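Local coordinates for protein 4-hydroxy-tetrahydrodipicolinate synthase (Aquifex aeolicus, PDB 2EHH) that probably catalyses the condensation of pyruvate with aspartate semialdehyde to 4-hydroxy-tetrahydrodipicolinate, a step of lysine biosynthesis by the diaminopimelate pathway, at residues 101-106 / 129-134; 69-74 / 95-100; 44-49 / 264-269; 7-12 / 36-41. One frame throughout, in Å; residues are numbered along the deposited sequence.

Contact 1 (101-106 / 129-134); sequences VVVPYY and IIIYNI
Val101 pairs in parallel with Ile131: its N donates to Ile130 O at 2.9 Å, and its O accepts from Tyr132 N at 3.0 Å, the less straight bond of the two. On the face shared with Ile131, Val101 CG2 meets Ile129 CG2 at 3.7 Å, next to Phe118 of helix 111-124. Strands 98-102 and 129-133, paired in parallel with that helix between them in the chain, form a right-handed beta-alpha-beta crossover of the TIM barrel, and the face carrying Val102 and Tyr132 is the inner one. Val102 CG2 lies 3.7 Å from Tyr132 CD2, and Ile134 CG2 sits over one face of the same ring, offset toward its rim. With CG anti to the backbone N (chi1 179°), the tyrosine runs past Val102 toward Lys161, the predicted Schiff-base residue; Tyr132 is itself the predicted proton donor/acceptor, and its side chain also touches Thr43. Val103 N closes the ladder on Tyr132 O at 2.9 Å. Val103 CG2 turns back to the outer face, 4.2 Å from Ile131 CG2 and alongside Asn133, whose ND2 is hydrogen-bonded to Glu162 and Glu141.

Contact 2 (69-74 / 95-100); sequences RIKVIA and GADGAL
Asp97 and Val72 exchange two hydrogen bonds where strands 71-75 and 98-102 start to pair: Val72 N donates to Asp97 OD1 at 2.7 Å, and Asp97 N donates to Val72 O at 2.8 Å. The carboxylate oxygen is met on its anti side, 16° out of plane, and so stands in for a strand carbonyl. With an alanine in place of Asp97, Val72 N would probably be left without its carboxylate acceptor at the start of the pairing. Two more backbone bonds follow, from Ala74 N to Gly98 O at 2.9 Å and from Leu100 N to Ala74 O at 2.7 Å; this parallel ladder joins the ends of a beta-alpha-beta unit of the TIM barrel, with helix 81-93 between. In van der Waals contact, the Lys71 methylene CD passes 3.6 Å from the carboxylate carbon Asp97 CG, the two side chains at about a right angle. The nonpolar contacts are Ile73 CG2 with Leu100 CB at 4.1 Å on the inner face, and Ala74 CB with Ala96 CB, 4.3 Å apart, on the helix side by Ala91. Lys71 NZ stays 5.3 Å from Asp97 OD2, so the aspartate serves this contact chiefly as a hydrogen-bond acceptor for the backbone, with charge attraction to the lysine probably secondary.

Contact 3 (44-49 / 264-269); sequences TGESPT and KEFRLP
Arg267 and Thr49 lie alongside in opposite senses where two loops of the TIM-barrel enzyme meet: 44-49, which follows strand 37-40 and holds the predicted pyruvate-binding Thr44, and 264-269, which lies between helices 250-258 and 275-287. Followed outward, the arginine begins with CB, 3.5 Å from Thr49 OG1 and 3.7 Å from Thr49 CB. From CG to NE the chain is extended, which carries CD along the threonine to 3.6 Å from Thr49 O. At the tip, NH1 donates to that same carbonyl oxygen at 2.9 Å; the acceptor is only 4° out of the guanidinium plane, although the donor is tilted 29° from the carbonyl plane. NH1 also forms a salt bridge with Glu54, so one nitrogen ties a backbone carbonyl and a carboxylate together. A leucine in place of the arginine would lack the guanidinium and would probably leave Thr49 O and Glu54 without this shared partner. The backbone of Arg267 is gripped separately, its N donating to Glu46 OE2 almost along the C-O axis, while Glu46 OE1 makes a salt bridge with Lys253. The same OE2 lies at the edge of the Phe266 ring, near its plane. The methyl CG2 of Thr49 touches Leu268 O and Pro269 CD, the proline following a cis peptide. A single water bridges the loops: it donates to Glu46 OE2 at 2.5 Å and to Arg267 O at 2.8 Å, and accepts from Thr49 OG1 at 2.8 Å.

Contact 4 (7-12 / 36-41); sequences VALITP and DAILVC
Val7 and Ala8 run parallel to Ile38 and Leu39, CA to CA 5.1 Å for Val7 and Ile38 and 4.9 Å for Ala8 and Leu39, and three backbone bonds fix this register: Val7 N to Ala37 O, Leu39 N to Val7 O, and Leu9 N to Leu39 O. The outward face is lined by branched side chains. Val7 CG1 lies 3.8 Å from Ile38 CG1, the two side chains running alongside each other in a common direction. In Ile38 a chi1 of -62° sets CG1 beside the backbone N and turns CG2 to Leu9, 3.7 Å from both Leu9 CB and Leu9 CD2; Leu9 CD2 goes on to touch Val40 CG1 more loosely. His30 of helix 20-31 packs on Val7 and Leu9, while Val58 and Ala62 of helix 52-66 pack on Val40, as expected where the first two strands of a TIM barrel face its outer helices. Toward the barrel interior, Ala8 CB meets Leu39 CD2 at 4.1 Å; Ala8 lies near Thr44 and Leu39 near Ile203, both predicted to bind pyruvate. Beyond the Leu9 N to Leu39 O bond, two waters link the segments. One donates to Leu9 O at 2.7 Å and to Leu39 O at 2.9 Å; the other donates to Leu9 O and to Thr11 OG1 and accepts from Cys41 N. Thr11 OG1 is further hydrogen-bonded to Gly45 O.

Contacts 4, 2 and 1 follow one another along the chain and round the eight-stranded parallel barrel, joining strands 4-8 with 37-40, 71-75 with 98-102, and 98-102 with 129-133. Contacts 4 and 2, centres about 10 Å apart, are linked by a probable hydrogen bond from Ile73 N to Ile38 O at 2.8 Å; contacts 2 and 1, centres about 16 Å apart, share strand 98-102. Contact 3 closes a loop of 214 residues within which contacts 1 and 2 lie, and ties the region after helix 250-258 to the loop after the second strand. It touches contact 4. Contacts 1 and 3 meet the second subunit, placing barrel loops with predicted catalytic and pyruvate-binding residues near that interface.

Contact 1 (101-106 / 129-134)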
loop_
_atom_site.group_PDB
_atom_site.type_symbol
_atom_site.label_atom_id
_atom_site.label_comp_id
_atom_site.label_asym_id
_atom_site.label_seq_id
_atom_site.Cartn_x
_atom_site.Cartn_y
_atom_site.Cartn_z
ATOM N N VAL A 101 4.248 9.099 -24.396
ATOM C CA VAL A 101 4.069 10.199 -23.462
ATOM C C VAL A 101 3.702 9.676 -22.086
ATOM O O VAL A 101 2.599 9.177 -21.875
ATOM C CB VAL A 101 2.969 11.141 -23.963
ATOM C CG1 VAL A 101 2.823 12.325 -23.022
ATOM C CG2 VAL A 101 3.305 11.603 -25.383
ATOM N N VAL A 102 4.637 9.781 -21.153
ATOM C CA VAL A 102 4.402 9.286 -19.804
ATOM C C VAL A 102 3.393 10.137 -19.042
ATOM O O VAL A 102 3.259 11.342 -19.283
ATOM C CB VAL A 102 5.734 9.225 -18.998
ATOM C CG1 VAL A 102 6.226 10.640 -18.688
ATOM C CG2 VAL A 102 5.541 8.424 -17.713
ATOM N N VAL A 103 2.650 9.494 -18.149
ATOM C CA VAL A 103 1.695 10.208 -17.315
ATOM C C VAL A 103 2.597 11.066 -16.432
ATOM O O VAL A 103 3.573 10.567 -15.884
ATOM C CB VAL A 103 0.893 9.234 -16.412
ATOM C CG1 VAL A 103 0.147 10.007 -15.331
ATOM C CG2 VAL A 103 -0.078 8.423 -17.256
ATOM N N PRO A 104 2.294 12.364 -16.297
ATOM C CA PRO A 104 3.107 13.260 -15.469
ATOM C C PRO A 104 3.469 12.700 -14.095
ATOM O O PRO A 104 2.596 12.298 -13.318
ATOM C CB PRO A 104 2.240 14.501 -15.372
ATOM C CG PRO A 104 1.637 14.562 -16.751
ATOM C CD PRO A 104 1.230 13.115 -16.991
ATOM N N TYR A 105 4.765 12.686 -13.806
ATOM C CA TYR A 105 5.271 12.196 -12.528
ATOM C C TYR A 105 5.504 13.340 -11.542
ATOM O O TYR A 105 5.640 14.497 -11.941
ATOM C CB TYR A 105 6.596 11.456 -12.735
ATOM C CG TYR A 105 7.569 12.214 -13.613
ATOM C CD1 TYR A 105 7.716 11.889 -14.960
ATOM C CD2 TYR A 105 8.293 13.300 -13.114
ATOM C CE1 TYR A 105 8.547 12.622 -15.789
ATOM C CE2 TYR A 105 9.132 14.045 -13.942
ATOM C CZ TYR A 105 9.246 13.694 -15.276
ATOM O OH TYR A 105 10.042 14.407 -16.124
ATOM N N TYR A 106 5.529 13.000 -10.255
ATOM C CA TYR A 106 5.811 13.946 -9.181
ATOM C C TYR A 106 4.799 15.039 -8.823
ATOM O O TYR A 106 4.499 15.213 -7.636
ATOM C CB TYR A 106 7.174 14.592 -9.438
ATOM C CG TYR A 106 7.659 15.487 -8.320
ATOM C CD1 TYR A 106 8.176 14.950 -7.143
ATOM C CD2 TYR A 106 7.614 16.871 -8.448
ATOM C CE1 TYR A 106 8.643 15.772 -6.117
ATOM C CE2 TYR A 106 8.079 17.706 -7.427
ATOM C CZ TYR A 106 8.594 17.146 -6.267
ATOM O OH TYR A 106 9.084 17.964 -5.275
ATOM N N ILE A 129 0.181 8.659 -30.636
ATOM C CA ILE A 129 0.639 8.779 -29.260
ATOM C C ILE A 129 0.287 7.576 -28.401
ATOM O O ILE A 129 -0.836 7.073 -28.450
ATOM C CB ILE A 129 0.040 10.038 -28.603
ATOM C CG1 ILE A 129 0.584 11.286 -29.304
ATOM C CG2 ILE A 129 0.364 10.062 -27.105
ATOM C CD1 ILE A 129 -0.162 12.553 -28.955
ATOM N N ILE A 130 1.263 7.127 -27.617
ATOM C CA ILE A 130 1.081 6.001 -26.708
ATOM C C ILE A 130 1.183 6.530 -25.283
ATOM O O ILE A 130 2.204 7.099 -24.900
ATOM C CB ILE A 130 2.184 4.927 -26.878
ATOM C CG1 ILE A 130 2.280 4.490 -28.339
ATOM C CG2 ILE A 130 1.875 3.718 -25.982
ATOM C CD1 ILE A 130 3.398 3.492 -28.611
ATOM N N ILE A 131 0.122 6.357 -24.508
ATOM C CA ILE A 131 0.129 6.792 -23.118
ATOM C C ILE A 131 1.014 5.819 -22.340
ATOM O O ILE A 131 1.012 4.616 -22.612
ATOM C CB ILE A 131 -1.297 6.761 -22.524
ATOM C CG1 ILE A 131 -2.149 7.852 -23.173
ATOM C CG2 ILE A 131 -1.239 6.952 -21.007
ATOM C CD1 ILE A 131 -3.633 7.747 -22.840
ATOM N N TYR A 132 1.781 6.330 -21.382
ATOM C CA TYR A 132 2.640 5.461 -20.587
ATOM C C TYR A 132 2.248 5.581 -19.120
ATOM O O TYR A 132 2.519 6.594 -18.472
ATOM C CB TYR A 132 4.117 5.833 -20.791
ATOM C CG TYR A 132 5.092 4.998 -19.984
ATOM C CD1 TYR A 132 4.728 3.749 -19.480
ATOM C CD2 TYR A 132 6.397 5.444 -19.754
ATOM C CE1 TYR A 132 5.633 2.967 -18.769
ATOM C CE2 TYR A 132 7.310 4.662 -19.045
ATOM C CZ TYR A 132 6.918 3.426 -18.559
ATOM O OH TYR A 132 7.818 2.633 -17.881
ATOM N N ASN A 133 1.596 4.538 -18.614
ATOM C CA ASN A 133 1.135 4.504 -17.230
ATOM C C ASN A 133 2.035 3.614 -16.385
ATOM O O ASN A 133 2.172 2.420 -16.657
ATOM C CB ASN A 133 -0.307 3.979 -17.177
ATOM C CG ASN A 133 -0.895 4.000 -15.774
ATOM O OD1 ASN A 133 -1.022 5.061 -15.156
ATOM N ND2 ASN A 133 -1.269 2.828 -15.268
ATOM N N ILE A 134 2.656 4.201 -15.367
ATOM C CA ILE A 134 3.527 3.455 -14.467
ATOM C C ILE A 134 3.487 4.119 -13.093
ATOM O O ILE A 134 4.412 4.822 -12.682
ATOM C CB ILE A 134 4.982 3.374 -15.006
ATOM C CG1 ILE A 134 5.850 2.588 -14.018
ATOM C CG2 ILE A 134 5.538 4.776 -15.276
ATOM C CD1 ILE A 134 7.104 1.983 -14.639
#

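Contact 2 (69-74 / 95-100)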
loop_
_atom_site.group_PDB
_atom_site.type_symbol
_atom_site.label_atom_id
_atom_site.label_comp_id
_atom_site.label_asym_id
_atom_site.label_seq_id
_atom_site.Cartn_x
_atom_site.Cartn_y
_atom_site.Cartn_z
ATOM N N ARG A 69 13.284 0.548 -41.480
ATOM C CA ARG A 69 13.447 -0.900 -41.382
ATOM C C ARG A 69 12.734 -1.442 -40.142
ATOM O O ARG A 69 12.340 -2.609 -40.094
ATOM C CB ARG A 69 14.926 -1.264 -41.341
ATOM C CG ARG A 69 15.657 -1.007 -42.655
ATOM C CD ARG A 69 17.135 -1.296 -42.490
ATOM N NE ARG A 69 17.749 -0.352 -41.561
ATOM C CZ ARG A 69 18.926 -0.534 -40.976
ATOM N NH1 ARG A 69 19.625 -1.632 -41.216
ATOM N NH2 ARG A 69 19.408 0.389 -40.152
ATOM N N ILE A 70 12.580 -0.582 -39.143
ATOM C CA ILE A 70 11.888 -0.925 -37.905
ATOM C C ILE A 70 11.269 0.372 -37.406
ATOM O O ILE A 70 11.794 1.455 -37.670
ATOM C CB ILE A 70 12.854 -1.463 -36.836
ATOM C CG1 ILE A 70 13.989 -0.464 -36.619
ATOM C CG2 ILE A 70 13.384 -2.830 -37.251
ATOM C CD1 ILE A 70 15.020 -0.924 -35.624
ATOM N N LYS A 71 10.150 0.274 -36.701
ATOM C CA LYS A 71 9.498 1.473 -36.197
ATOM C C LYS A 71 10.337 2.141 -35.110
ATOM O O LYS A 71 11.087 1.483 -34.383
ATOM C CB LYS A 71 8.116 1.132 -35.638
ATOM C CG LYS A 71 7.139 0.556 -36.653
ATOM C CD LYS A 71 6.781 1.569 -37.724
ATOM C CE LYS A 71 5.597 1.090 -38.560
ATOM N NZ LYS A 71 4.365 0.897 -37.730
ATOM N N VAL A 72 10.212 3.458 -35.019
ATOM C CA VAL A 72 10.929 4.223 -34.019
ATOM C C VAL A 72 9.910 5.026 -33.237
ATOM O O VAL A 72 9.176 5.836 -33.804
ATOM C CB VAL A 72 11.955 5.196 -34.647
ATOM C CG1 VAL A 72 12.608 6.036 -33.551
ATOM C CG2 VAL A 72 13.018 4.416 -35.413
ATOM N N ILE A 73 9.853 4.764 -31.935
ATOM C CA ILE A 73 8.948 5.464 -31.034
ATOM C C ILE A 73 9.818 6.344 -30.141
ATOM O O ILE A 73 10.826 5.893 -29.595
ATOM C CB ILE A 73 8.157 4.472 -30.146
ATOM C CG1 ILE A 73 7.387 3.480 -31.029
ATOM C CG2 ILE A 73 7.183 5.230 -29.257
ATOM C CD1 ILE A 73 6.703 2.354 -30.257
ATOM N N ALA A 74 9.433 7.600 -29.986
ATOM C CA ALA A 74 10.213 8.515 -29.172
ATOM C C ALA A 74 9.556 8.863 -27.842
ATOM O O ALA A 74 8.362 9.159 -27.785
ATOM C CB ALA A 74 10.489 9.792 -29.953
ATOM N N GLY A 95 10.485 12.630 -38.207
ATOM C CA GLY A 95 10.070 11.339 -38.736
ATOM C C GLY A 95 9.808 10.165 -37.812
ATOM O O GLY A 95 9.743 9.023 -38.277
ATOM N N ALA A 96 9.654 10.411 -36.517
ATOM C CA ALA A 96 9.380 9.313 -35.595
ATOM C C ALA A 96 8.005 8.723 -35.926
ATOM O O ALA A 96 7.090 9.452 -36.306
ATOM C CB ALA A 96 9.404 9.822 -34.151
ATOM N N ASP A 97 7.862 7.408 -35.783
ATOM C CA ASP A 97 6.593 6.745 -36.071
ATOM C C ASP A 97 5.551 6.941 -34.977
ATOM O O ASP A 97 4.348 6.836 -35.224
ATOM C CB ASP A 97 6.820 5.252 -36.292
ATOM C CG ASP A 97 7.797 4.980 -37.411
ATOM O OD1 ASP A 97 8.964 4.639 -37.120
ATOM O OD2 ASP A 97 7.395 5.122 -38.583
ATOM N N GLY A 98 6.012 7.225 -33.766
ATOM C CA GLY A 98 5.089 7.436 -32.668
ATOM C C GLY A 98 5.772 8.122 -31.505
ATOM O O GLY A 98 7.001 8.207 -31.465
ATOM N N ALA A 99 4.974 8.622 -30.568
ATOM C CA ALA A 99 5.501 9.298 -29.391
ATOM C C ALA A 99 4.954 8.642 -28.125
ATOM O O ALA A 99 3.747 8.446 -27.997
ATOM C CB ALA A 99 5.115 10.774 -29.413
ATOM N N LEU A 100 5.853 8.288 -27.210
ATOM C CA LEU A 100 5.472 7.679 -25.938
ATOM C C LEU A 100 5.428 8.830 -24.939
ATOM O O LEU A 100 6.447 9.468 -24.672
ATOM C CB LEU A 100 6.514 6.652 -25.492
ATOM C CG LEU A 100 6.206 5.919 -24.181
ATOM C CD1 LEU A 100 5.463 4.622 -24.482
ATOM C CD2 LEU A 100 7.500 5.614 -23.454
#

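Contact 3 (44-49 / 264-269)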
loop_
_atom_site.group_PDB
_atom_site.type_symbol
_atom_site.label_atom_id
_atom_site.label_comp_id
_atom_site.label_asym_id
_atom_site.label_seq_id
_atom_site.Cartn_x
_atom_site.Cartn_y
_atom_site.Cartn_z
ATOM N N THR A 44 13.981 3.477 -19.567
ATOM C CA THR A 44 15.095 2.556 -19.706
ATOM C C THR A 44 16.251 3.234 -20.432
ATOM O O THR A 44 17.407 2.855 -20.264
ATOM C CB THR A 44 14.648 1.291 -20.462
ATOM O OG1 THR A 44 13.533 0.713 -19.770
ATOM C CG2 THR A 44 15.783 0.263 -20.534
ATOM N N GLY A 45 15.927 4.251 -21.228
ATOM C CA GLY A 45 16.946 4.988 -21.952
ATOM C C GLY A 45 17.512 6.139 -21.134
ATOM O O GLY A 45 18.210 6.995 -21.664
ATOM N N GLU A 46 17.197 6.169 -19.840
ATOM C CA GLU A 46 17.694 7.209 -18.945
ATOM C C GLU A 46 17.322 8.637 -19.341
ATOM O O GLU A 46 18.109 9.564 -19.149
ATOM C CB GLU A 46 19.224 7.089 -18.794
ATOM C CG GLU A 46 19.656 6.059 -17.743
ATOM C CD GLU A 46 21.161 5.813 -17.707
ATOM O OE1 GLU A 46 21.665 5.043 -18.552
ATOM O OE2 GLU A 46 21.844 6.388 -16.831
ATOM N N SER A 47 16.111 8.825 -19.860
ATOM C CA SER A 47 15.673 10.155 -20.266
ATOM C C SER A 47 15.748 11.203 -19.150
ATOM O O SER A 47 15.965 12.381 -19.426
ATOM C CB SER A 47 14.247 10.110 -20.834
ATOM O OG SER A 47 13.312 9.718 -19.852
ATOM N N PRO A 48 15.564 10.796 -17.878
ATOM C CA PRO A 48 15.637 11.789 -16.799
ATOM C C PRO A 48 16.959 12.553 -16.773
ATOM O O PRO A 48 16.987 13.730 -16.428
ATOM C CB PRO A 48 15.447 10.947 -15.541
ATOM C CG PRO A 48 14.525 9.864 -16.010
ATOM C CD PRO A 48 15.129 9.490 -17.349
ATOM N N THR A 49 18.050 11.880 -17.135
ATOM C CA THR A 49 19.361 12.515 -17.125
ATOM C C THR A 49 19.859 12.973 -18.497
ATOM O O THR A 49 21.001 13.420 -18.629
ATOM C CB THR A 49 20.423 11.594 -16.477
ATOM O OG1 THR A 49 20.478 10.345 -17.175
ATOM C CG2 THR A 49 20.071 11.328 -15.017
ATOM N N LYS A 264 30.145 0.599 -19.534
ATOM C CA LYS A 264 29.517 0.464 -18.230
ATOM C C LYS A 264 29.490 1.872 -17.643
ATOM O O LYS A 264 30.295 2.208 -16.777
ATOM C CB LYS A 264 30.355 -0.465 -17.351
ATOM C CG LYS A 264 29.732 -0.826 -16.017
ATOM C CD LYS A 264 30.634 -1.800 -15.282
ATOM C CE LYS A 264 30.030 -2.267 -13.978
ATOM N NZ LYS A 264 30.932 -3.246 -13.316
ATOM N N GLU A 265 28.567 2.695 -18.129
ATOM C CA GLU A 265 28.473 4.074 -17.668
ATOM C C GLU A 265 27.038 4.575 -17.565
ATOM O O GLU A 265 26.276 4.510 -18.529
ATOM C CB GLU A 265 29.265 4.982 -18.621
ATOM C CG GLU A 265 29.302 6.456 -18.244
ATOM C CD GLU A 265 30.166 7.273 -19.198
ATOM O OE1 GLU A 265 31.287 6.819 -19.513
ATOM O OE2 GLU A 265 29.736 8.365 -19.625
ATOM N N PHE A 266 26.685 5.073 -16.383
ATOM C CA PHE A 266 25.361 5.626 -16.126
ATOM C C PHE A 266 25.551 7.090 -15.762
ATOM O O PHE A 266 26.674 7.573 -15.654
ATOM C CB PHE A 266 24.689 4.951 -14.926
ATOM C CG PHE A 266 24.566 3.462 -15.038
ATOM C CD1 PHE A 266 25.650 2.635 -14.759
ATOM C CD2 PHE A 266 23.349 2.881 -15.386
ATOM C CE1 PHE A 266 25.527 1.248 -14.821
ATOM C CE2 PHE A 266 23.215 1.498 -15.450
ATOM C CZ PHE A 266 24.306 0.680 -15.166
ATOM N N ARG A 267 24.446 7.795 -15.572
ATOM C CA ARG A 267 24.511 9.184 -15.153
ATOM C C ARG A 267 23.803 9.272 -13.813
ATOM O O ARG A 267 22.687 8.774 -13.669
ATOM C CB ARG A 267 23.827 10.102 -16.163
ATOM C CG ARG A 267 24.686 10.399 -17.386
ATOM C CD ARG A 267 23.984 11.354 -18.327
ATOM N NE ARG A 267 24.805 11.662 -19.493
ATOM C CZ ARG A 267 24.438 12.487 -20.469
ATOM N NH1 ARG A 267 23.255 13.092 -20.425
ATOM N NH2 ARG A 267 25.260 12.712 -21.487
ATOM N N LEU A 268 24.464 9.879 -12.831
ATOM C CA LEU A 268 23.878 10.034 -11.506
ATOM C C LEU A 268 22.524 10.712 -11.671
ATOM O O LEU A 268 22.349 11.545 -12.562
ATOM C CB LEU A 268 24.803 10.864 -10.614
ATOM C CG LEU A 268 25.802 10.109 -9.726
ATOM C CD1 LEU A 268 26.235 8.817 -10.385
ATOM C CD2 LEU A 268 27.002 11.008 -9.438
ATOM N N PRO A 269 21.568 10.425 -10.770
ATOM C CA PRO A 269 21.640 9.513 -9.622
ATOM C C PRO A 269 21.756 8.001 -9.842
ATOM O O PRO A 269 21.780 7.249 -8.869
ATOM C CB PRO A 269 20.385 9.875 -8.835
ATOM C CG PRO A 269 19.404 10.138 -9.924
ATOM C CD PRO A 269 20.217 11.002 -10.884
HETATM O O HOH W 1 20.701 8.122 -15.516
#

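Contact 4 (7-12 / 36-41)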
loop_
_atom_site.group_PDB
_atom_site.type_symbol
_atom_site.label_atom_id
_atom_site.label_comp_id
_atom_site.label_asym_id
_atom_site.label_seq_id
_atom_site.Cartn_x
_atom_site.Cartn_y
_atom_site.Cartn_z
ATOM N N VAL A 7 11.358 -2.784 -28.040
ATOM C CA VAL A 7 12.398 -2.683 -27.027
ATOM C C VAL A 7 12.557 -1.272 -26.459
ATOM O O VAL A 7 12.638 -0.298 -27.204
ATOM C CB VAL A 7 13.770 -3.150 -27.591
ATOM C CG1 VAL A 7 14.178 -2.274 -28.773
ATOM C CG2 VAL A 7 14.834 -3.092 -26.500
ATOM N N ALA A 8 12.563 -1.170 -25.132
ATOM C CA ALA A 8 12.777 0.113 -24.467
ATOM C C ALA A 8 14.303 0.152 -24.467
ATOM O O ALA A 8 14.962 -0.425 -23.601
ATOM C CB ALA A 8 12.224 0.077 -23.036
ATOM N N LEU A 9 14.860 0.804 -25.478
ATOM C CA LEU A 9 16.304 0.857 -25.648
ATOM C C LEU A 9 17.074 1.695 -24.636
ATOM O O LEU A 9 16.677 2.810 -24.300
ATOM C CB LEU A 9 16.622 1.356 -27.058
ATOM C CG LEU A 9 17.958 0.920 -27.650
ATOM C CD1 LEU A 9 17.905 -0.565 -27.962
ATOM C CD2 LEU A 9 18.239 1.711 -28.925
ATOM N N ILE A 10 18.179 1.143 -24.151
ATOM C CA ILE A 10 19.043 1.858 -23.221
ATOM C C ILE A 10 19.739 2.938 -24.047
ATOM O O ILE A 10 19.757 2.859 -25.275
ATOM C CB ILE A 10 20.151 0.945 -22.654
ATOM C CG1 ILE A 10 20.944 0.327 -23.811
ATOM C CG2 ILE A 10 19.541 -0.140 -21.781
ATOM C CD1 ILE A 10 22.214 -0.387 -23.386
ATOM N N THR A 11 20.298 3.941 -23.379
ATOM C CA THR A 11 21.031 4.996 -24.072
ATOM C C THR A 11 22.499 4.860 -23.671
ATOM O O THR A 11 22.878 5.170 -22.539
ATOM C CB THR A 11 20.538 6.403 -23.683
ATOM O OG1 THR A 11 19.154 6.542 -24.024
ATOM C CG2 THR A 11 21.344 7.472 -24.426
ATOM N N PRO A 12 23.341 4.363 -24.591
ATOM C CA PRO A 12 24.774 4.179 -24.340
ATOM C C PRO A 12 25.471 5.505 -24.049
ATOM O O PRO A 12 25.173 6.522 -24.677
ATOM C CB PRO A 12 25.278 3.555 -25.642
ATOM C CG PRO A 12 24.075 2.853 -26.183
ATOM C CD PRO A 12 22.971 3.841 -25.918
ATOM N N ASP A 36 10.235 -5.517 -33.521
ATOM C CA ASP A 36 9.284 -4.751 -34.318
ATOM C C ASP A 36 9.471 -3.241 -34.245
ATOM O O ASP A 36 9.249 -2.531 -35.229
ATOM C CB ASP A 36 7.856 -5.115 -33.908
ATOM C CG ASP A 36 7.534 -6.570 -34.174
ATOM O OD1 ASP A 36 7.561 -6.975 -35.356
ATOM O OD2 ASP A 36 7.260 -7.313 -33.207
ATOM N N ALA A 37 9.882 -2.743 -33.084
ATOM C CA ALA A 37 10.076 -1.313 -32.929
ATOM C C ALA A 37 11.028 -0.988 -31.797
ATOM O O ALA A 37 11.223 -1.785 -30.879
ATOM C CB ALA A 37 8.734 -0.635 -32.684
ATOM N N ILE A 38 11.616 0.198 -31.867
ATOM C CA ILE A 38 12.538 0.640 -30.841
ATOM C C ILE A 38 12.003 1.909 -30.205
ATOM O O ILE A 38 11.568 2.832 -30.896
ATOM C CB ILE A 38 13.942 0.937 -31.418
ATOM C CG1 ILE A 38 14.540 -0.337 -32.016
ATOM C CG2 ILE A 38 14.857 1.467 -30.320
ATOM C CD1 ILE A 38 15.908 -0.135 -32.624
ATOM N N LEU A 39 12.006 1.927 -28.878
ATOM C CA LEU A 39 11.574 3.091 -28.121
ATOM C C LEU A 39 12.853 3.731 -27.617
ATOM O O LEU A 39 13.602 3.111 -26.860
ATOM C CB LEU A 39 10.715 2.679 -26.922
ATOM C CG LEU A 39 10.606 3.717 -25.799
ATOM C CD1 LEU A 39 9.858 4.941 -26.296
ATOM C CD2 LEU A 39 9.899 3.105 -24.596
ATOM N N VAL A 40 13.119 4.959 -28.049
ATOM C CA VAL A 40 14.318 5.656 -27.602
ATOM C C VAL A 40 13.949 6.787 -26.647
ATOM O O VAL A 40 12.878 7.382 -26.756
ATOM C CB VAL A 40 15.114 6.234 -28.796
ATOM C CG1 VAL A 40 15.640 5.101 -29.659
ATOM C CG2 VAL A 40 14.228 7.155 -29.621
ATOM N N CYS A 41 14.837 7.062 -25.699
ATOM C CA CYS A 41 14.621 8.120 -24.721
ATOM C C CYS A 41 13.487 7.840 -23.755
ATOM O O CYS A 41 12.772 8.754 -23.349
ATOM C CB CYS A 41 14.376 9.448 -25.429
ATOM S SG CYS A 41 15.779 9.936 -26.413
HETATM O O HOH W 2 17.190 5.409 -25.500
HETATM O O HOH W 3 14.240 4.045 -24.172
#